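Local coordinates for bacterioferritin (Mycobacterium smegmatis str. MC2 155, PDB 3BKN), which probably stores iron by oxidising Fe(2+) with dioxygen at a ferroxidase centre and depositing ferric mineral inside its hollow shell of 24 subunits, at residues S48-E51 with M52-E56; T57-D60 with R61-L65; L83-Q86 with F87-D90; L91-E94 with Y95-L98. All coordinates share one frame; numbering follows the deposited sequence.

Contact 1: residues S48-E51 with M52-E56; sequences SFEE and MRHAE. With ZN (zinc ion), chain M; ZN (zinc ion), chain N; HEM (protoporphyrin IX containing Fe), chain T.
Glu51 and His54, three residues apart on helix 38-64, turn their polar ends to the same zinc ion. The carboxylate and the imidazole ring meet steeply, with their planes 71° apart. Glu51 OE1 and His54 ND1 are 2.9 Å apart because both bind the metal, not through a hydrogen bond. His54 ND1 is 2.0 Å from this zinc. A bend in the Glu51 chain (chi2 -52°) turns the carboxylate so that OE2 serves a second zinc, also at 2.0 Å. Glu51 therefore bridges the two ions. Glu18 and Glu127 complete the first site; Glu94, Glu127 and His130 complete the second. This di-nuclear site, occupied here by zinc, corresponds to the ferroxidase centre of bacterioferritins and lies in a four-helix bundle. Glu50 O lies over one face of the His54 ring, 3.3 Å above the plane and offset toward the rim. A hydrogen bond from His54 NE2 to Asp126 helps to fix the rotation of the ring. Elsewhere round the helix, Phe49 and Met52 run side by side and point the same way. Met52 SD lies at the edge of the Phe49 ring, 4.7 Å from its centroid, in a Met-aromatic contact. The same sulfur binds the heme iron, with SD 2.4 Å from FE, and Met52 of a second subunit is the other axial ligand. Phe49 CE1 also packs on the porphyrin, 3.4 Å from HEM C2A. Arg53 crosses Glu50 and lays NH2 beside its CG, while the guanidinium edge faces Phe49 O.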
# COMPACT_ATOMS: atom_id res chain seq x y z
N SER A 48 -0.79 -43.03 -1.86
CA SER A 48 -2.06 -43.37 -2.49
C SER A 48 -2.43 -42.41 -3.64
O SER A 48 -2.85 -42.85 -4.71
CB SER A 48 -3.17 -43.34 -1.43
OG SER A 48 -4.29 -44.03 -1.90
N PHE A 49 -2.28 -41.09 -3.43
CA PHE A 49 -2.64 -40.13 -4.48
C PHE A 49 -1.69 -40.24 -5.67
O PHE A 49 -2.09 -40.08 -6.81
CB PHE A 49 -2.69 -38.72 -3.93
CG PHE A 49 -3.78 -38.49 -2.95
CD1 PHE A 49 -5.03 -39.01 -3.16
CD2 PHE A 49 -3.58 -37.71 -1.84
CE1 PHE A 49 -6.06 -38.78 -2.26
CE2 PHE A 49 -4.61 -37.48 -0.94
CZ PHE A 49 -5.87 -38.03 -1.17
N GLU A 50 -0.43 -40.53 -5.40
CA GLU A 50 0.52 -40.74 -6.47
C GLU A 50 0.11 -41.93 -7.30
O GLU A 50 0.25 -41.87 -8.51
CB GLU A 50 1.96 -40.93 -5.94
CG GLU A 50 2.93 -39.88 -6.56
CD GLU A 50 4.40 -40.22 -6.41
OE1 GLU A 50 4.98 -39.92 -5.33
OE2 GLU A 50 4.97 -40.75 -7.40
N GLU A 51 -0.44 -42.98 -6.69
CA GLU A 51 -0.96 -44.08 -7.46
C GLU A 51 -2.17 -43.68 -8.25
O GLU A 51 -2.31 -44.10 -9.39
CB GLU A 51 -1.28 -45.28 -6.62
CG GLU A 51 -0.11 -45.81 -5.90
CD GLU A 51 1.11 -46.09 -6.77
OE1 GLU A 51 1.04 -45.99 -8.02
OE2 GLU A 51 2.18 -46.38 -6.20
N MET A 52 -3.06 -42.89 -7.65
CA MET A 52 -4.21 -42.38 -8.40
C MET A 52 -3.77 -41.64 -9.66
O MET A 52 -4.35 -41.84 -10.73
CB MET A 52 -5.07 -41.49 -7.53
CG MET A 52 -5.82 -42.21 -6.46
SD MET A 52 -6.69 -41.08 -5.32
CE MET A 52 -6.42 -41.97 -3.77
N ARG A 53 -2.73 -40.81 -9.54
CA ARG A 53 -2.19 -40.12 -10.72
C ARG A 53 -1.63 -41.10 -11.76
O ARG A 53 -1.90 -40.93 -12.97
CB ARG A 53 -1.20 -39.04 -10.33
CG ARG A 53 -1.87 -37.89 -9.59
CD ARG A 53 -0.89 -36.80 -9.11
NE ARG A 53 -0.20 -37.24 -7.90
CZ ARG A 53 0.82 -36.62 -7.34
NH1 ARG A 53 1.29 -35.50 -7.86
NH2 ARG A 53 1.37 -37.13 -6.25
N HIS A 54 -0.91 -42.14 -11.32
CA HIS A 54 -0.43 -43.17 -12.23
C HIS A 54 -1.57 -43.83 -13.03
O HIS A 54 -1.50 -43.96 -14.27
CB HIS A 54 0.32 -44.21 -11.44
CG HIS A 54 1.63 -43.74 -10.95
ND1 HIS A 54 2.42 -44.49 -10.10
CD2 HIS A 54 2.29 -42.57 -11.15
CE1 HIS A 54 3.53 -43.83 -9.85
NE2 HIS A 54 3.47 -42.65 -10.46
N ALA A 55 -2.60 -44.26 -12.31
CA ALA A 55 -3.78 -44.82 -12.94
C ALA A 55 -4.32 -43.85 -14.01
O ALA A 55 -4.65 -44.28 -15.11
CB ALA A 55 -4.87 -45.16 -11.90
N GLU A 56 -4.38 -42.56 -13.70
CA GLU A 56 -5.00 -41.64 -14.64
C GLU A 56 -4.13 -41.48 -15.91
O GLU A 56 -4.62 -41.61 -17.01
CB GLU A 56 -5.35 -40.31 -13.98
CG GLU A 56 -5.69 -39.20 -14.98
CD GLU A 56 -6.22 -37.96 -14.29
OE1 GLU A 56 -5.63 -37.55 -13.26
OE2 GLU A 56 -7.25 -37.42 -14.74
ZN ZN M . 2.27 -46.41 -9.48
ZN ZN N . 4.19 -46.70 -6.15
CHA HEM T . -8.45 -37.68 -5.27
CHB HEM T . -10.02 -41.30 -2.42
CHC HEM T . -9.79 -44.28 -6.21
CHD HEM T . -8.06 -40.74 -9.06
C1A HEM T . -8.97 -38.40 -4.11
C2A HEM T . -9.21 -37.73 -2.83
C3A HEM T . -9.68 -38.82 -1.99
C4A HEM T . -9.64 -39.97 -2.89
CMA HEM T . -10.09 -38.78 -0.56
CAA HEM T . -9.04 -36.28 -2.49
CBA HEM T . -9.57 -35.46 -3.66
CGA HEM T . -10.60 -34.43 -3.25
O1A HEM T . -11.77 -34.81 -3.02
O2A HEM T . -10.25 -33.24 -3.17
C1B HEM T . -10.08 -42.51 -3.22
C2B HEM T . -10.55 -43.78 -2.65
C3B HEM T . -10.45 -44.59 -3.84
C4B HEM T . -9.99 -43.79 -4.86
CMB HEM T . -11.00 -44.10 -1.26
CAB HEM T . -10.79 -46.02 -3.93
CBB HEM T . -9.85 -46.90 -4.26
C1C HEM T . -9.31 -43.59 -7.39
C2C HEM T . -9.16 -44.27 -8.69
C3C HEM T . -8.66 -43.21 -9.53
C4C HEM T . -8.57 -42.04 -8.64
CMC HEM T . -9.44 -45.67 -9.11
CAC HEM T . -8.34 -43.39 -10.95
CBC HEM T . -7.66 -42.48 -11.57
C1D HEM T . -7.98 -39.54 -8.22
C2D HEM T . -7.52 -38.27 -8.76
C3D HEM T . -7.67 -37.41 -7.60
C4D HEM T . -8.15 -38.22 -6.61
CMD HEM T . -7.04 -37.98 -10.15
CAD HEM T . -7.34 -35.95 -7.50
CBD HEM T . -5.96 -35.75 -8.10
CGD HEM T . -4.94 -35.34 -7.07
O1D HEM T . -3.93 -36.05 -6.92
O2D HEM T . -5.14 -34.30 -6.42
NA HEM T . -9.22 -39.71 -4.13
NB HEM T . -9.76 -42.54 -4.52
NC HEM T . -8.96 -42.30 -7.37
ND HEM T . -8.37 -39.50 -6.95
FE HEM T . -9.05 -41.01 -5.74

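Contact 2: residues T57-D60 with R61-L65; sequences TITD and RILLL
Ile58 and Ile62 pack one turn apart near the end of helix 38-64, a long helix of the ferritin four-helix bundle. Ile58 CG2 meets Ile62 CD1 at 3.7 Å. With CG1 beside the backbone nitrogen (chi1 -71°), the CG2 branch of Ile58 is left to face the following turn. Ile62 also lays CG1 over the backbone, 3.3 Å from Ile58 O. Both isoleucines are buried. Ile58 packs on Gln14 and Ile123, and Ile62 on Asn12, so this flank faces helices 5-34 and 114-144. Thr59 and Leu63 make a less intimate pair. They lie side by side and point the same way, with Thr59 CG2 4.0 Å from Leu63 CD1. The hydroxyl of Thr59 is engaged elsewhere, with Ala55 O and Tyr71 OH. The looser side holds Asp60 and Thr57. Both are partly exposed, and their side-chain ends do not meet the later turn. Asp60 OD2 instead forms a salt bridge with Lys30 of a second subunit. Arg61 is buried, but its end leads away from segment 57-60. Its chain bends at chi2 (59°), and its NH2 makes a salt bridge with Glu128 of a third subunit, while NE bonds to Ser116 OG. Asp60 and Arg61 thus each reach a neighbouring chain of the shell. The backbone stays regular until Leu65, the first residue to leave helical angles. The last bond between the two segments runs from Leu64 N to Asp60 O at 2.8 Å.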
# COMPACT_ATOMS: atom_id res chain seq x y z
N THR A 57 -2.83 -41.25 -15.73
CA THR A 57 -1.89 -41.19 -16.86
C THR A 57 -1.99 -42.43 -17.78
O THR A 57 -2.11 -42.30 -18.99
CB THR A 57 -0.43 -41.06 -16.35
OG1 THR A 57 -0.33 -39.90 -15.53
CG2 THR A 57 0.45 -40.83 -17.47
N ILE A 58 -1.94 -43.63 -17.20
CA ILE A 58 -2.08 -44.84 -17.97
C ILE A 58 -3.44 -44.90 -18.71
O ILE A 58 -3.48 -45.23 -19.88
CB ILE A 58 -1.84 -46.12 -17.10
CG1 ILE A 58 -0.36 -46.26 -16.72
CG2 ILE A 58 -2.29 -47.42 -17.82
CD1 ILE A 58 -0.12 -47.06 -15.38
N THR A 59 -4.53 -44.56 -18.02
CA THR A 59 -5.85 -44.56 -18.65
C THR A 59 -5.85 -43.68 -19.91
O THR A 59 -6.25 -44.15 -20.98
CB THR A 59 -6.93 -44.11 -17.67
OG1 THR A 59 -6.87 -44.92 -16.49
CG2 THR A 59 -8.31 -44.19 -18.29
N ASP A 60 -5.37 -42.44 -19.80
CA ASP A 60 -5.27 -41.52 -20.93
C ASP A 60 -4.55 -42.13 -22.14
O ASP A 60 -5.06 -42.08 -23.28
CB ASP A 60 -4.59 -40.23 -20.52
CG ASP A 60 -5.59 -39.19 -20.05
OD1 ASP A 60 -6.56 -38.83 -20.84
OD2 ASP A 60 -5.42 -38.70 -18.90
N ARG A 61 -3.39 -42.71 -21.88
CA ARG A 61 -2.62 -43.36 -22.90
C ARG A 61 -3.40 -44.54 -23.55
O ARG A 61 -3.45 -44.65 -24.78
CB ARG A 61 -1.31 -43.83 -22.28
CG ARG A 61 -0.29 -44.24 -23.30
CD ARG A 61 0.02 -43.13 -24.22
NE ARG A 61 0.75 -43.62 -25.38
CZ ARG A 61 1.07 -42.84 -26.42
NH1 ARG A 61 0.74 -41.53 -26.43
NH2 ARG A 61 1.73 -43.36 -27.44
N ILE A 62 -4.00 -45.41 -22.74
CA ILE A 62 -4.81 -46.49 -23.26
C ILE A 62 -5.87 -45.91 -24.19
O ILE A 62 -6.08 -46.41 -25.28
CB ILE A 62 -5.43 -47.33 -22.15
CG1 ILE A 62 -4.31 -48.02 -21.35
CG2 ILE A 62 -6.33 -48.35 -22.71
CD1 ILE A 62 -4.81 -48.81 -20.17
N LEU A 63 -6.51 -44.83 -23.76
CA LEU A 63 -7.59 -44.24 -24.54
C LEU A 63 -7.09 -43.64 -25.85
O LEU A 63 -7.66 -43.87 -26.89
CB LEU A 63 -8.32 -43.18 -23.70
CG LEU A 63 -9.24 -43.85 -22.68
CD1 LEU A 63 -9.75 -42.81 -21.76
CD2 LEU A 63 -10.38 -44.67 -23.39
N LEU A 64 -6.00 -42.90 -25.77
CA LEU A 64 -5.39 -42.33 -26.94
C LEU A 64 -5.00 -43.43 -27.96
O LEU A 64 -5.07 -43.21 -29.17
CB LEU A 64 -4.20 -41.45 -26.50
CG LEU A 64 -3.56 -40.58 -27.55
CD1 LEU A 64 -2.53 -39.57 -26.94
CD2 LEU A 64 -2.92 -41.50 -28.60
N LEU A 65 -4.64 -44.63 -27.49
CA LEU A 65 -4.27 -45.71 -28.39
C LEU A 65 -5.47 -46.59 -28.75
O LEU A 65 -5.31 -47.69 -29.29
CB LEU A 65 -3.11 -46.52 -27.78
CG LEU A 65 -1.73 -45.85 -27.58
CD1 LEU A 65 -0.64 -46.79 -27.02
CD2 LEU A 65 -1.21 -45.16 -28.83

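Contact 3: residues L83-Q86 with F87-D90; sequences LREQ and FEAD
Gln86 and Asp90 meet through the backbone: Asp90 N bonds to Gln86 O at 2.9 Å. The carboxylate of Asp90 also leans back over this turn, with OD2 3.3 Å from Gln86 O. Two acceptors so placed do not bond to each other. OD2 is instead hydrogen-bonded to His28 ND1, and OD1 to Gln24 NE2. Gln86 extends straight from the helix (chi2 179°) and spends both ends of its buried amide on other parts of the chain. Its OE1 takes a hydrogen bond from Gln32, and its NE2 gives one to Gly80 O. Phe87 is the second large buried residue. Phe87 N is hydrogen-bonded to Leu83 O at 3.0 Å. With CG anti to its own carbonyl carbon (chi1 -72°), the ring swings back toward the preceding turn, and CD2 lies 3.5 Å from the same oxygen, Leu83 O. The ring then packs on Tyr133, Leu134 and Gln137 of helix 114-144. On the outer side, Arg84 and exposed Glu88 cross with their flat groups 63° apart. Glu88 OE2 is 3.9 Å from Arg84 CG and 4.6 Å from Arg84 NE, beyond a salt bridge. Arg84 has its salt bridges with Asp142 and Asp146. Phe87, Gln86 and Asp90 face helices 5-34 and 114-144, while Glu85 and Glu88 are exposed: the amphipathic first turns of helix 83-110 in the ferritin four-helix bundle.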
# COMPACT_ATOMS: atom_id res chain seq x y z
N LEU A 83 2.60 -51.99 11.45
CA LEU A 83 3.33 -51.09 10.56
C LEU A 83 4.34 -51.82 9.68
O LEU A 83 4.40 -51.56 8.47
CB LEU A 83 4.03 -49.98 11.32
CG LEU A 83 3.09 -49.04 12.03
CD1 LEU A 83 3.90 -48.01 12.83
CD2 LEU A 83 2.15 -48.39 11.03
N ARG A 84 5.13 -52.72 10.29
CA ARG A 84 6.15 -53.51 9.55
C ARG A 84 5.48 -54.31 8.44
O ARG A 84 5.94 -54.27 7.29
CB ARG A 84 7.02 -54.37 10.50
CG ARG A 84 7.82 -55.46 9.80
CD ARG A 84 8.85 -56.21 10.68
NE ARG A 84 10.18 -55.59 10.68
CZ ARG A 84 10.67 -54.92 11.72
NH1 ARG A 84 9.94 -54.81 12.83
NH2 ARG A 84 11.87 -54.38 11.70
N GLU A 85 4.38 -55.00 8.76
CA GLU A 85 3.63 -55.76 7.75
C GLU A 85 3.11 -54.89 6.60
O GLU A 85 3.13 -55.29 5.47
CB GLU A 85 2.48 -56.51 8.39
CG GLU A 85 2.64 -57.98 8.58
CD GLU A 85 1.48 -58.52 9.38
OE1 GLU A 85 0.35 -58.65 8.85
OE2 GLU A 85 1.66 -58.77 10.59
N GLN A 86 2.63 -53.69 6.92
CA GLN A 86 2.18 -52.72 5.92
C GLN A 86 3.28 -52.30 4.94
O GLN A 86 3.06 -52.36 3.73
CB GLN A 86 1.46 -51.55 6.56
CG GLN A 86 0.10 -52.00 7.01
CD GLN A 86 -0.74 -50.93 7.70
OE1 GLN A 86 -0.26 -49.85 8.02
NE2 GLN A 86 -2.02 -51.25 7.93
N PHE A 87 4.45 -51.92 5.46
CA PHE A 87 5.58 -51.61 4.64
C PHE A 87 5.96 -52.80 3.76
O PHE A 87 6.22 -52.65 2.56
CB PHE A 87 6.75 -51.18 5.49
CG PHE A 87 6.59 -49.81 6.11
CD1 PHE A 87 5.99 -48.77 5.41
CD2 PHE A 87 7.11 -49.55 7.38
CE1 PHE A 87 5.83 -47.49 5.99
CE2 PHE A 87 6.98 -48.27 7.95
CZ PHE A 87 6.33 -47.25 7.24
N GLU A 88 5.94 -53.99 4.32
CA GLU A 88 6.25 -55.18 3.53
C GLU A 88 5.22 -55.46 2.48
O GLU A 88 5.54 -55.85 1.38
CB GLU A 88 6.45 -56.40 4.42
CG GLU A 88 7.82 -56.42 5.11
CD GLU A 88 7.86 -57.37 6.29
OE1 GLU A 88 6.75 -57.78 6.76
OE2 GLU A 88 8.98 -57.68 6.77
N ALA A 89 3.96 -55.26 2.83
CA ALA A 89 2.87 -55.45 1.89
C ALA A 89 2.96 -54.49 0.68
O ALA A 89 2.81 -54.92 -0.48
CB ALA A 89 1.57 -55.28 2.61
N ASP A 90 3.25 -53.21 0.95
CA ASP A 90 3.39 -52.20 -0.11
C ASP A 90 4.70 -52.39 -0.90
O ASP A 90 4.76 -52.22 -2.11
CB ASP A 90 3.25 -50.78 0.46
CG ASP A 90 1.83 -50.52 1.04
OD1 ASP A 90 0.84 -51.04 0.44
OD2 ASP A 90 1.71 -49.80 2.09

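Contact 4: residues L91-E94 with Y95-L98; sequences LAIE and YEVL. With ZN (zinc ion), chain N.
Leu91 holds CG anti to its backbone nitrogen (chi1 -180°), and Tyr95 keeps its ring swung back along the helix (chi1 -88°), which sets the two side chains side by side and pointing the same way. A bend in the Glu94 chain (chi2 -69°) brings its OE2 to a zinc ion. Leu91 CD1 reaches Tyr95 CE2 at 3.6 Å, and Leu91 CG is nearly as close to the same ring carbon. The ring also leans over the backbone, with CD2 3.5 Å from Leu91 O. The Tyr95 hydroxyl is hydrogen-bonded to Glu135 OE2, and the side chain packs on Met1 of a neighbouring subunit. Ile93 and Glu96 make the second pair. Glu96 OE1 lies 3.3 Å from Ile93 CG2, an apolar neighbour, while OE2 of the same carboxylate forms a salt bridge with Arg78. Val97 is buried; its N bonds to Ile93 O at 3.1 Å, and its side chain packs on Gln14 and Ser17 of helix 5-34. Glu94 faces the core of the four-helix bundle. Its OE2 is 2.0 Å from one zinc of the di-nuclear centre. OE1 stays 2.9 Å from that zinc and is not counted among its ligands. Tyr25 OH is hydrogen-bonded to the same OE2. One oxygen thus carries both the metal and the second-shell tyrosine, which suggests that Tyr25 may restrain how this carboxylate is turned toward the zinc.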
# COMPACT_ATOMS: atom_id res chain seq x y z
N LEU A 91 5.75 -52.81 -0.21
CA LEU A 91 6.98 -53.14 -0.92
C LEU A 91 6.74 -54.33 -1.86
O LEU A 91 7.27 -54.36 -2.95
CB LEU A 91 8.12 -53.36 0.08
CG LEU A 91 9.53 -53.71 -0.34
CD1 LEU A 91 10.19 -52.48 -0.95
CD2 LEU A 91 10.28 -54.15 0.87
N ALA A 92 5.91 -55.28 -1.45
CA ALA A 92 5.68 -56.42 -2.31
C ALA A 92 5.04 -56.02 -3.66
O ALA A 92 5.46 -56.51 -4.70
CB ALA A 92 4.91 -57.56 -1.57
N ILE A 93 4.06 -55.10 -3.66
CA ILE A 93 3.55 -54.67 -4.95
C ILE A 93 4.45 -53.73 -5.77
O ILE A 93 4.37 -53.72 -7.01
CB ILE A 93 2.11 -54.15 -4.98
CG1 ILE A 93 1.83 -53.17 -3.89
CG2 ILE A 93 1.07 -55.32 -4.99
CD1 ILE A 93 0.36 -52.80 -3.94
N GLU A 94 5.28 -52.93 -5.10
CA GLU A 94 6.20 -52.11 -5.85
C GLU A 94 7.19 -52.99 -6.59
O GLU A 94 7.49 -52.70 -7.75
CB GLU A 94 6.88 -51.08 -4.97
CG GLU A 94 5.92 -50.08 -4.35
CD GLU A 94 5.31 -49.12 -5.36
OE1 GLU A 94 5.58 -49.21 -6.58
OE2 GLU A 94 4.52 -48.26 -4.92
N TYR A 95 7.63 -54.08 -5.96
CA TYR A 95 8.54 -55.03 -6.61
C TYR A 95 7.89 -55.71 -7.79
O TYR A 95 8.56 -55.96 -8.79
CB TYR A 95 9.12 -56.06 -5.66
CG TYR A 95 10.37 -55.55 -5.05
CD1 TYR A 95 11.45 -55.14 -5.86
CD2 TYR A 95 10.50 -55.45 -3.68
CE1 TYR A 95 12.65 -54.64 -5.30
CE2 TYR A 95 11.70 -54.94 -3.09
CZ TYR A 95 12.75 -54.54 -3.92
OH TYR A 95 13.90 -54.05 -3.37
N GLU A 96 6.59 -56.02 -7.69
CA GLU A 96 5.90 -56.59 -8.85
C GLU A 96 5.87 -55.61 -10.00
O GLU A 96 6.00 -56.02 -11.15
CB GLU A 96 4.51 -57.09 -8.53
CG GLU A 96 4.58 -58.29 -7.63
CD GLU A 96 3.25 -58.66 -6.99
OE1 GLU A 96 2.41 -57.75 -6.73
OE2 GLU A 96 3.09 -59.88 -6.74
N VAL A 97 5.74 -54.32 -9.69
CA VAL A 97 5.77 -53.32 -10.72
C VAL A 97 7.13 -53.30 -11.46
O VAL A 97 7.16 -53.34 -12.68
CB VAL A 97 5.30 -51.97 -10.20
CG1 VAL A 97 5.60 -50.87 -11.20
CG2 VAL A 97 3.80 -52.06 -9.91
N LEU A 98 8.23 -53.29 -10.72
CA LEU A 98 9.54 -53.50 -11.33
C LEU A 98 9.63 -54.73 -12.24
O LEU A 98 10.08 -54.61 -13.36
CB LEU A 98 10.62 -53.61 -10.26
CG LEU A 98 11.46 -52.38 -10.01
CD1 LEU A 98 10.59 -51.27 -9.43
CD2 LEU A 98 12.57 -52.74 -9.07
ZN ZN N . 4.19 -46.70 -6.15

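The four contacts come in series along two helices that follow each other in the chain. Contacts 1 and 2 adjoin on helix 38-64, with centres about 14 Å apart. Contacts 3 and 4 adjoin on helix 83-110, with centres about 12 Å apart. The helices meet at the metals: contacts 1 and 4, whose centres are about 15 Å apart, share one zinc, and Glu51 OE2 lies 3.3 Å from Glu94 OE2. Both helices therefore help to build the di-nuclear site. Contacts 2 and 3 lie on opposite sides of the chain's centre, their centres about 31 Å apart. Contact 1 alone of the four also binds the heme shared with a second subunit.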